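Local coordinates for protein enoyl-CoA hydratase subunit II (Geobacillus kaustophilus, PDB 2EJ5) that probably adds water across the double bond of enoyl-CoA thioesters, perhaps in phenylacetic acid breakdown, at residues M1-V9 against Q30-Q41; P46-T54 against A193-T201. All coordinates share one frame; numbering follows the deposited sequence.

Contact 1. Residues M1-V9 against Q30-Q41; sequences MYETIRYEV and QMNAEVTKALKQ
Glu34 OE1 is gripped by both polar donors of Thr4: the backbone N donates to its syn lone pair at 2.8 Å, and Thr4 OG1 donates to Glu34 OE1 at 2.5 Å, a length shorter than usual that may be imprecise. A first torsion of 64° sets OG1 between the backbone N and the carbonyl carbon of Thr4, which lets hydroxyl and amide converge on one oxygen; Ile5 N adds a weak bond. The other oxygen, Glu34 OE2, accepts from Glu3 N at 2.9 Å, with the N-H pointing almost straight at it (171°) but 26° out of the carboxylate plane. Consecutive backbone amides thus share the two ends of one carboxylate, which probably fixes its rotation and stabilises its charge.

This joins the N-terminal loop to helix 29-44, which lies against strand 5-10, the first strand in the six-stranded sheet of the crotonase fold. Segments 5-9 and 30-41 run nearly parallel, their axes 9.3 Å apart. The Tyr2 and Glu34 side chains run past each other in opposite directions, Tyr2 CD1 meeting Glu34 CB at 3.6 Å. At the far end Tyr2 OH donates to Gln41 OE1, nearly along the C=O axis, at 2.5 Å. Lys37 CD comes to the edge of the Tyr2 ring, while Ile5 CD1 sits over one face, offset toward the rim.

Deeper in, Ile5 sends its two branches to different helical turns: CG2 packs on Val35 CG2 (3.7 Å) and on Met31 CG, and CD1 reaches Ala38 CB. Tyr7 CD1 also touches that methyl, at 3.9 Å, and its CE2 lies near the Gln41 amide nitrogen. Leu16 of strand 13-18 packs on both Ile5 and Ala38.

Contact 2. Residues P46-T54 against A193-T201; sequences PNVRCVVIT and AERLSAMPT
Arg49 leaves its backbone with CG anti to the carbonyl carbon and then bends at its third torsion (78°), bringing the guanidinium up against the backbone of Ser197 to Met199; Thr201 OG1, also anti to its own carbonyl carbon, lies ready for it. Arg49 NE donates to Thr201 OG1 at 2.9 Å, in the guanidinium plane and nearly straight (165°). Arg49 NH2 reaches Met199 O at 2.8 Å, approaching from above that carbonyl plane. The Ser197 carbonyl lies over one face of the guanidinium, with its O 2.9 Å from Arg49 CZ, but makes no hydrogen bond there. A lysine in place of Arg49 would probably leave either Thr201 OG1 or Met199 O without its arginine donor and free the turn at Pro200, an inverse gamma turn, to shift.

One water ties the backbones together: it donates to Arg49 O (2.6 Å) and to Leu196 O (2.8 Å), and accepts from Thr201 OG1. Beside this polar knot the packing is apolar. Cys50 SG rests on Leu196 CB at 3.8 Å, and Val52 CG2 presses tightly on Ala193 CB, 3.4 Å away.

Strand 50-55 runs between strands 13-18 and 97-101, with helix 185-197 crossing it roughly antiparallel; Val98 backs both Cys50 and Leu196, and Val160 of the second subunit packs on Leu196.

Both contacts lay a helix on the same six-stranded sheet, contact 1 at its outermost strand 5-10 and contact 2 at the interior strand 50-55, the next strand in the chain after helix 29-44. Contact 2 is the more buried; contact 1 is only partly so, and three of its touching residues are exposed. In contact 1 an acidic helix side chain accepts loop amides, whereas in contact 2 the charge is basic, comes from the sheet side and donates to a carbonyl and a hydroxyl of segment 193-201. The two meet where Val9 and Tyr7 pack on Val48, and where Leu39 touches Ile53. Only contact 2 also borders a second subunit.

Contact 1. Residues M1-V9 against Q30-Q41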
loop_
_atom_site.group_PDB
_atom_site.type_symbol
_atom_site.label_atom_id
_atom_site.label_comp_id
_atom_site.label_asym_id
_atom_site.label_seq_id
_atom_site.Cartn_x
_atom_site.Cartn_y
_atom_site.Cartn_z
ATOM N N MET A 1 24.202 34.966 -3.439
ATOM C CA MET A 1 23.949 33.538 -3.076
ATOM C C MET A 1 22.433 33.258 -3.097
ATOM O O MET A 1 21.658 34.108 -3.538
ATOM C CB MET A 1 24.556 33.218 -1.682
ATOM C CG MET A 1 26.101 33.331 -1.585
ATOM S SD MET A 1 27.006 32.485 -2.923
ATOM C CE MET A 1 28.628 33.267 -2.788
ATOM N N TYR A 2 22.019 32.073 -2.632
ATOM C CA TYR A 2 20.613 31.825 -2.305
ATOM C C TYR A 2 20.299 32.623 -1.047
ATOM O O TYR A 2 21.173 32.805 -0.208
ATOM C CB TYR A 2 20.366 30.324 -2.024
ATOM C CG TYR A 2 20.459 29.385 -3.230
ATOM C CD1 TYR A 2 19.585 29.512 -4.319
ATOM C CD2 TYR A 2 21.383 28.358 -3.258
ATOM C CE1 TYR A 2 19.663 28.651 -5.416
ATOM C CE2 TYR A 2 21.458 27.478 -4.340
ATOM C CZ TYR A 2 20.599 27.635 -5.407
ATOM O OH TYR A 2 20.679 26.771 -6.460
ATOM N N GLU A 3 19.056 33.075 -0.894
ATOM C CA GLU A 3 18.682 33.923 0.254
ATOM C C GLU A 3 17.758 33.282 1.275
ATOM O O GLU A 3 17.752 33.690 2.442
ATOM C CB GLU A 3 18.033 35.204 -0.243
ATOM C CG GLU A 3 18.692 35.734 -1.479
ATOM C CD GLU A 3 18.081 37.014 -1.961
ATOM O OE1 GLU A 3 18.817 37.763 -2.627
ATOM O OE2 GLU A 3 16.875 37.259 -1.676
ATOM N N THR A 4 16.947 32.310 0.841
ATOM C CA THR A 4 16.003 31.667 1.761
ATOM C C THR A 4 16.443 30.244 2.119
ATOM O O THR A 4 15.881 29.637 3.017
ATOM C CB THR A 4 14.582 31.599 1.185
ATOM O OG1 THR A 4 14.595 30.762 0.021
ATOM C CG2 THR A 4 14.071 33.010 0.822
ATOM N N ILE A 5 17.420 29.731 1.388
ATOM C CA ILE A 5 18.029 28.443 1.694
ATOM C C ILE A 5 19.545 28.570 1.650
ATOM O O ILE A 5 20.104 29.572 1.140
ATOM C CB ILE A 5 17.590 27.335 0.687
ATOM C CG1 ILE A 5 18.307 27.514 -0.652
ATOM C CG2 ILE A 5 16.032 27.302 0.537
ATOM C CD1 ILE A 5 18.219 26.326 -1.557
ATOM N N ARG A 6 20.190 27.534 2.171
ATOM C CA ARG A 6 21.630 27.352 2.132
ATOM C C ARG A 6 21.858 26.058 1.363
ATOM O O ARG A 6 21.176 25.042 1.596
ATOM C CB ARG A 6 22.190 27.291 3.568
ATOM C CG ARG A 6 23.689 27.532 3.722
ATOM C CD ARG A 6 24.012 27.916 5.202
ATOM N NE ARG A 6 23.817 26.799 6.126
ATOM C CZ ARG A 6 23.279 26.894 7.344
ATOM N NH1 ARG A 6 22.839 28.062 7.811
ATOM N NH2 ARG A 6 23.151 25.797 8.086
ATOM N N TYR A 7 22.776 26.124 0.401
ATOM C CA TYR A 7 23.155 24.986 -0.391
ATOM C C TYR A 7 24.657 24.865 -0.288
ATOM O O TYR A 7 25.381 25.780 -0.671
ATOM C CB TYR A 7 22.712 25.168 -1.846
ATOM C CG TYR A 7 23.060 24.016 -2.754
ATOM C CD1 TYR A 7 22.282 22.839 -2.777
ATOM C CD2 TYR A 7 24.156 24.090 -3.597
ATOM C CE1 TYR A 7 22.613 21.782 -3.619
ATOM C CE2 TYR A 7 24.498 23.036 -4.416
ATOM C CZ TYR A 7 23.716 21.884 -4.438
ATOM O OH TYR A 7 24.063 20.861 -5.298
ATOM N N GLU A 8 25.114 23.743 0.257
ATOM C CA GLU A 8 26.529 23.523 0.513
ATOM C C GLU A 8 26.832 22.052 0.241
ATOM O O GLU A 8 26.184 21.174 0.804
ATOM C CB GLU A 8 26.812 23.868 1.976
ATOM C CG GLU A 8 28.273 24.098 2.321
ATOM C CD GLU A 8 28.467 24.524 3.773
ATOM O OE1 GLU A 8 27.570 25.200 4.362
ATOM O OE2 GLU A 8 29.534 24.175 4.333
ATOM N N VAL A 9 27.763 21.784 -0.661
ATOM C CA VAL A 9 28.260 20.436 -0.850
ATOM C C VAL A 9 29.424 20.196 0.149
ATOM O O VAL A 9 30.397 20.963 0.192
ATOM C CB VAL A 9 28.677 20.159 -2.327
ATOM C CG1 VAL A 9 29.217 18.734 -2.520
ATOM C CG2 VAL A 9 27.501 20.393 -3.284
ATOM N N GLN A 30 10.182 32.750 -3.420
ATOM C CA GLN A 30 11.594 32.543 -3.725
ATOM C C GLN A 30 12.229 31.307 -3.042
ATOM O O GLN A 30 13.149 30.744 -3.606
ATOM C CB GLN A 30 12.461 33.813 -3.568
ATOM C CG GLN A 30 12.949 34.151 -2.183
ATOM C CD GLN A 30 13.891 35.355 -2.186
ATOM O OE1 GLN A 30 15.068 35.267 -2.607
ATOM N NE2 GLN A 30 13.379 36.493 -1.723
ATOM N N MET A 31 11.743 30.905 -1.869
ATOM C CA MET A 31 12.162 29.624 -1.267
ATOM C C MET A 31 11.770 28.500 -2.199
ATOM O O MET A 31 12.571 27.633 -2.460
ATOM C CB MET A 31 11.590 29.376 0.133
ATOM C CG MET A 31 12.177 28.069 0.801
ATOM S SD MET A 31 11.506 27.511 2.374
ATOM C CE MET A 31 12.378 25.994 2.384
ATOM N N ASN A 32 10.531 28.527 -2.687
ATOM C CA ASN A 32 10.090 27.557 -3.678
ATOM C C ASN A 32 11.002 27.538 -4.877
ATOM O O ASN A 32 11.409 26.488 -5.331
ATOM C CB ASN A 32 8.634 27.811 -4.113
ATOM C CG ASN A 32 7.654 27.347 -3.100
ATOM O OD1 ASN A 32 7.696 26.187 -2.662
ATOM N ND2 ASN A 32 6.762 28.234 -2.688
ATOM N N ALA A 33 11.306 28.725 -5.412
ATOM C CA ALA A 33 12.140 28.827 -6.568
ATOM C C ALA A 33 13.580 28.381 -6.324
ATOM O O ALA A 33 14.208 27.812 -7.216
ATOM C CB ALA A 33 12.119 30.268 -7.094
ATOM N N GLU A 34 14.118 28.696 -5.150
ATOM C CA GLU A 34 15.526 28.362 -4.849
ATOM C C GLU A 34 15.673 26.856 -4.636
ATOM O O GLU A 34 16.610 26.254 -5.112
ATOM C CB GLU A 34 16.034 29.147 -3.636
ATOM C CG GLU A 34 16.071 30.679 -3.907
ATOM C CD GLU A 34 16.617 31.490 -2.753
ATOM O OE1 GLU A 34 16.486 31.048 -1.588
ATOM O OE2 GLU A 34 17.172 32.596 -3.027
ATOM N N VAL A 35 14.706 26.250 -3.950
ATOM C CA VAL A 35 14.758 24.803 -3.708
ATOM C C VAL A 35 14.742 24.061 -5.042
ATOM O O VAL A 35 15.517 23.130 -5.228
ATOM C CB VAL A 35 13.643 24.355 -2.768
ATOM C CG1 VAL A 35 13.499 22.799 -2.785
ATOM C CG2 VAL A 35 13.907 24.846 -1.324
ATOM N N THR A 36 13.898 24.520 -5.980
ATOM C CA THR A 36 13.792 23.939 -7.323
ATOM C C THR A 36 15.136 23.959 -8.021
ATOM O O THR A 36 15.620 22.926 -8.492
ATOM C CB THR A 36 12.708 24.671 -8.217
ATOM O OG1 THR A 36 11.422 24.586 -7.595
ATOM C CG2 THR A 36 12.585 24.057 -9.601
ATOM N N LYS A 37 15.717 25.151 -8.122
ATOM C CA LYS A 37 17.051 25.345 -8.711
ATOM C C LYS A 37 18.148 24.474 -8.064
ATOM O O LYS A 37 18.946 23.859 -8.768
ATOM C CB LYS A 37 17.426 26.832 -8.606
ATOM C CG LYS A 37 18.714 27.207 -9.354
ATOM C CD LYS A 37 18.831 28.728 -9.478
ATOM C CE LYS A 37 20.129 29.154 -10.169
ATOM N NZ LYS A 37 21.341 28.794 -9.351
ATOM N N ALA A 38 18.159 24.432 -6.738
ATOM C CA ALA A 38 19.153 23.683 -5.967
ATOM C C ALA A 38 19.005 22.176 -6.249
ATOM O O ALA A 38 19.993 21.486 -6.438
ATOM C CB ALA A 38 18.969 23.958 -4.499
ATOM N N LEU A 39 17.754 21.675 -6.299
ATOM C CA LEU A 39 17.534 20.247 -6.590
ATOM C C LEU A 39 18.014 19.904 -7.956
ATOM O O LEU A 39 18.575 18.855 -8.164
ATOM C CB LEU A 39 16.066 19.833 -6.452
ATOM C CG LEU A 39 15.485 19.837 -5.039
ATOM C CD1 LEU A 39 13.986 19.554 -5.109
ATOM C CD2 LEU A 39 16.240 18.903 -4.024
ATOM N N LYS A 40 17.801 20.804 -8.916
ATOM C CA LYS A 40 18.215 20.531 -10.288
ATOM C C LYS A 40 19.752 20.594 -10.359
ATOM O O LYS A 40 20.363 19.814 -11.069
ATOM C CB LYS A 40 17.540 21.519 -11.279
ATOM C CG LYS A 40 15.989 21.422 -11.341
ATOM C CD LYS A 40 15.371 22.553 -12.182
ATOM C CE LYS A 40 13.856 22.334 -12.434
ATOM N NZ LYS A 40 13.162 23.432 -13.269
ATOM N N GLN A 41 20.341 21.492 -9.581
ATOM C CA GLN A 41 21.807 21.656 -9.453
ATOM C C GLN A 41 22.413 20.332 -8.938
ATOM O O GLN A 41 23.243 19.703 -9.609
ATOM C CB GLN A 41 22.081 22.801 -8.475
ATOM C CG GLN A 41 23.530 23.317 -8.328
ATOM C CD GLN A 41 23.580 24.729 -7.663
ATOM O OE1 GLN A 41 22.529 25.371 -7.427
ATOM N NE2 GLN A 41 24.808 25.211 -7.360
#

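Contact 2. Residues P46-T54 against A193-T201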
loop_
_atom_site.group_PDB
_atom_site.type_symbol
_atom_site.label_atom_id
_atom_site.label_comp_id
_atom_site.label_asym_id
_atom_site.label_seq_id
_atom_site.Cartn_x
_atom_site.Cartn_y
_atom_site.Cartn_z
ATOM N N PRO A 46 27.880 15.862 -10.949
ATOM C CA PRO A 46 28.481 14.534 -10.813
ATOM C C PRO A 46 29.204 14.315 -9.482
ATOM O O PRO A 46 29.490 13.170 -9.108
ATOM C CB PRO A 46 29.505 14.507 -11.957
ATOM C CG PRO A 46 29.861 15.935 -12.174
ATOM C CD PRO A 46 28.533 16.627 -12.035
ATOM N N ASN A 47 29.484 15.389 -8.766
ATOM C CA ASN A 47 30.159 15.257 -7.491
ATOM C C ASN A 47 29.163 15.041 -6.349
ATOM O O ASN A 47 29.563 14.642 -5.270
ATOM C CB ASN A 47 31.046 16.466 -7.198
ATOM C CG ASN A 47 31.870 16.300 -5.911
ATOM O OD1 ASN A 47 32.624 15.323 -5.739
ATOM N ND2 ASN A 47 31.703 17.234 -4.997
ATOM N N VAL A 48 27.875 15.312 -6.605
ATOM C CA VAL A 48 26.823 15.154 -5.595
ATOM C C VAL A 48 26.261 13.736 -5.705
ATOM O O VAL A 48 25.817 13.320 -6.781
ATOM C CB VAL A 48 25.678 16.220 -5.760
ATOM C CG1 VAL A 48 24.471 15.912 -4.799
ATOM C CG2 VAL A 48 26.215 17.616 -5.480
ATOM N N ARG A 49 26.344 12.974 -4.611
ATOM C CA ARG A 49 25.840 11.597 -4.604
ATOM C C ARG A 49 24.715 11.382 -3.589
ATOM O O ARG A 49 24.161 10.303 -3.524
ATOM C CB ARG A 49 26.988 10.593 -4.406
ATOM C CG ARG A 49 27.898 10.458 -5.669
ATOM C CD ARG A 49 29.203 9.773 -5.333
ATOM N NE ARG A 49 29.022 8.327 -5.228
ATOM C CZ ARG A 49 29.962 7.496 -4.802
ATOM N NH1 ARG A 49 31.156 7.991 -4.403
ATOM N NH2 ARG A 49 29.705 6.192 -4.727
ATOM N N CYS A 50 24.402 12.398 -2.792
ATOM C CA CYS A 50 23.301 12.346 -1.842
ATOM C C CYS A 50 22.844 13.747 -1.574
ATOM O O CYS A 50 23.640 14.703 -1.647
ATOM C CB CYS A 50 23.723 11.701 -0.507
ATOM S SG CYS A 50 22.344 11.326 0.673
ATOM N N VAL A 51 21.572 13.901 -1.264
ATOM C CA VAL A 51 21.067 15.212 -0.891
ATOM C C VAL A 51 20.448 15.140 0.470
ATOM O O VAL A 51 19.728 14.192 0.783
ATOM C CB VAL A 51 20.014 15.782 -1.918
ATOM C CG1 VAL A 51 19.481 17.145 -1.453
ATOM C CG2 VAL A 51 20.648 15.926 -3.289
ATOM N N VAL A 52 20.716 16.142 1.296
ATOM C CA VAL A 52 20.038 16.232 2.576
ATOM C C VAL A 52 19.240 17.512 2.616
ATOM O O VAL A 52 19.778 18.585 2.395
ATOM C CB VAL A 52 21.031 16.187 3.788
ATOM C CG1 VAL A 52 20.277 16.326 5.156
ATOM C CG2 VAL A 52 21.843 14.912 3.756
ATOM N N ILE A 53 17.962 17.408 2.939
ATOM C CA ILE A 53 17.136 18.605 3.208
ATOM C C ILE A 53 16.834 18.655 4.704
ATOM O O ILE A 53 16.364 17.675 5.298
ATOM C CB ILE A 53 15.805 18.533 2.399
ATOM C CG1 ILE A 53 16.130 18.336 0.916
ATOM C CG2 ILE A 53 14.882 19.716 2.753
ATOM C CD1 ILE A 53 14.921 18.301 -0.072
ATOM N N THR A 54 17.124 19.801 5.327
ATOM C CA THR A 54 16.894 19.993 6.745
ATOM C C THR A 54 16.514 21.449 6.976
ATOM O O THR A 54 16.658 22.269 6.071
ATOM C CB THR A 54 18.151 19.605 7.571
ATOM O OG1 THR A 54 17.788 19.472 8.937
ATOM C CG2 THR A 54 19.250 20.632 7.447
ATOM N N ALA A 193 23.899 10.162 5.568
ATOM C CA ALA A 193 24.122 10.797 4.275
ATOM C C ALA A 193 25.451 10.383 3.637
ATOM O O ALA A 193 25.498 10.073 2.448
ATOM C CB ALA A 193 24.010 12.321 4.379
ATOM N N GLU A 194 26.528 10.322 4.421
ATOM C CA GLU A 194 27.782 9.897 3.836
ATOM C C GLU A 194 27.736 8.460 3.454
ATOM O O GLU A 194 28.235 8.099 2.413
ATOM C CB GLU A 194 28.969 10.235 4.739
ATOM C CG GLU A 194 29.046 11.777 4.900
ATOM C CD GLU A 194 30.262 12.259 5.662
ATOM O OE1 GLU A 194 30.881 11.440 6.401
ATOM O OE2 GLU A 194 30.554 13.474 5.528
ATOM N N ARG A 195 27.053 7.644 4.245
ATOM C CA ARG A 195 26.907 6.248 3.884
ATOM C C ARG A 195 26.197 6.084 2.529
ATOM O O ARG A 195 26.626 5.286 1.717
ATOM C CB ARG A 195 26.177 5.492 4.987
ATOM C CG ARG A 195 25.571 4.229 4.517
ATOM C CD ARG A 195 24.788 3.540 5.628
ATOM N NE ARG A 195 24.439 2.179 5.214
ATOM C CZ ARG A 195 23.501 1.430 5.793
ATOM N NH1 ARG A 195 22.792 1.904 6.822
ATOM N NH2 ARG A 195 23.270 0.207 5.339
ATOM N N LEU A 196 25.122 6.846 2.281
ATOM C CA LEU A 196 24.447 6.808 0.962
ATOM C C LEU A 196 25.331 7.367 -0.147
ATOM O O LEU A 196 25.371 6.816 -1.268
ATOM C CB LEU A 196 23.168 7.627 1.007
ATOM C CG LEU A 196 21.993 6.958 1.737
ATOM C CD1 LEU A 196 20.969 8.014 2.089
ATOM C CD2 LEU A 196 21.384 5.934 0.791
ATOM N N SER A 197 26.063 8.447 0.179
ATOM C CA SER A 197 26.921 9.116 -0.824
ATOM C C SER A 197 28.074 8.222 -1.316
ATOM O O SER A 197 28.720 8.512 -2.346
ATOM C CB SER A 197 27.412 10.471 -0.297
ATOM O OG SER A 197 28.581 10.298 0.497
ATOM N N ALA A 198 28.301 7.113 -0.595
ATOM C CA ALA A 198 29.323 6.141 -0.952
ATOM C C ALA A 198 28.799 4.955 -1.757
ATOM O O ALA A 198 29.578 4.135 -2.242
ATOM C CB ALA A 198 30.040 5.622 0.333
ATOM N N MET A 199 27.474 4.857 -1.897
ATOM C CA MET A 199 26.861 3.717 -2.577
ATOM C C MET A 199 26.838 3.959 -4.090
ATOM O O MET A 199 27.188 5.075 -4.538
ATOM C CB MET A 199 25.418 3.525 -2.028
ATOM C CG MET A 199 25.351 3.267 -0.536
ATOM S SD MET A 199 23.758 2.541 -0.079
ATOM C CE MET A 199 24.003 0.851 -0.672
ATOM N N PRO A 200 26.467 2.934 -4.890
ATOM C CA PRO A 200 26.401 3.083 -6.365
ATOM C C PRO A 200 25.261 4.006 -6.786
ATOM O O PRO A 200 24.144 3.565 -7.057
ATOM C CB PRO A 200 26.119 1.662 -6.859
ATOM C CG PRO A 200 26.539 0.781 -5.735
ATOM C CD PRO A 200 26.131 1.556 -4.495
ATOM N N THR A 201 25.561 5.290 -6.804
ATOM C CA THR A 201 24.589 6.329 -7.053
ATOM C C THR A 201 23.749 6.119 -8.338
ATOM O O THR A 201 22.553 6.431 -8.349
ATOM C CB THR A 201 25.357 7.669 -7.125
ATOM O OG1 THR A 201 26.302 7.684 -6.045
ATOM C CG2 THR A 201 24.402 8.833 -7.003
HETATM O O HOH W 1 24.686 7.726 -3.798
#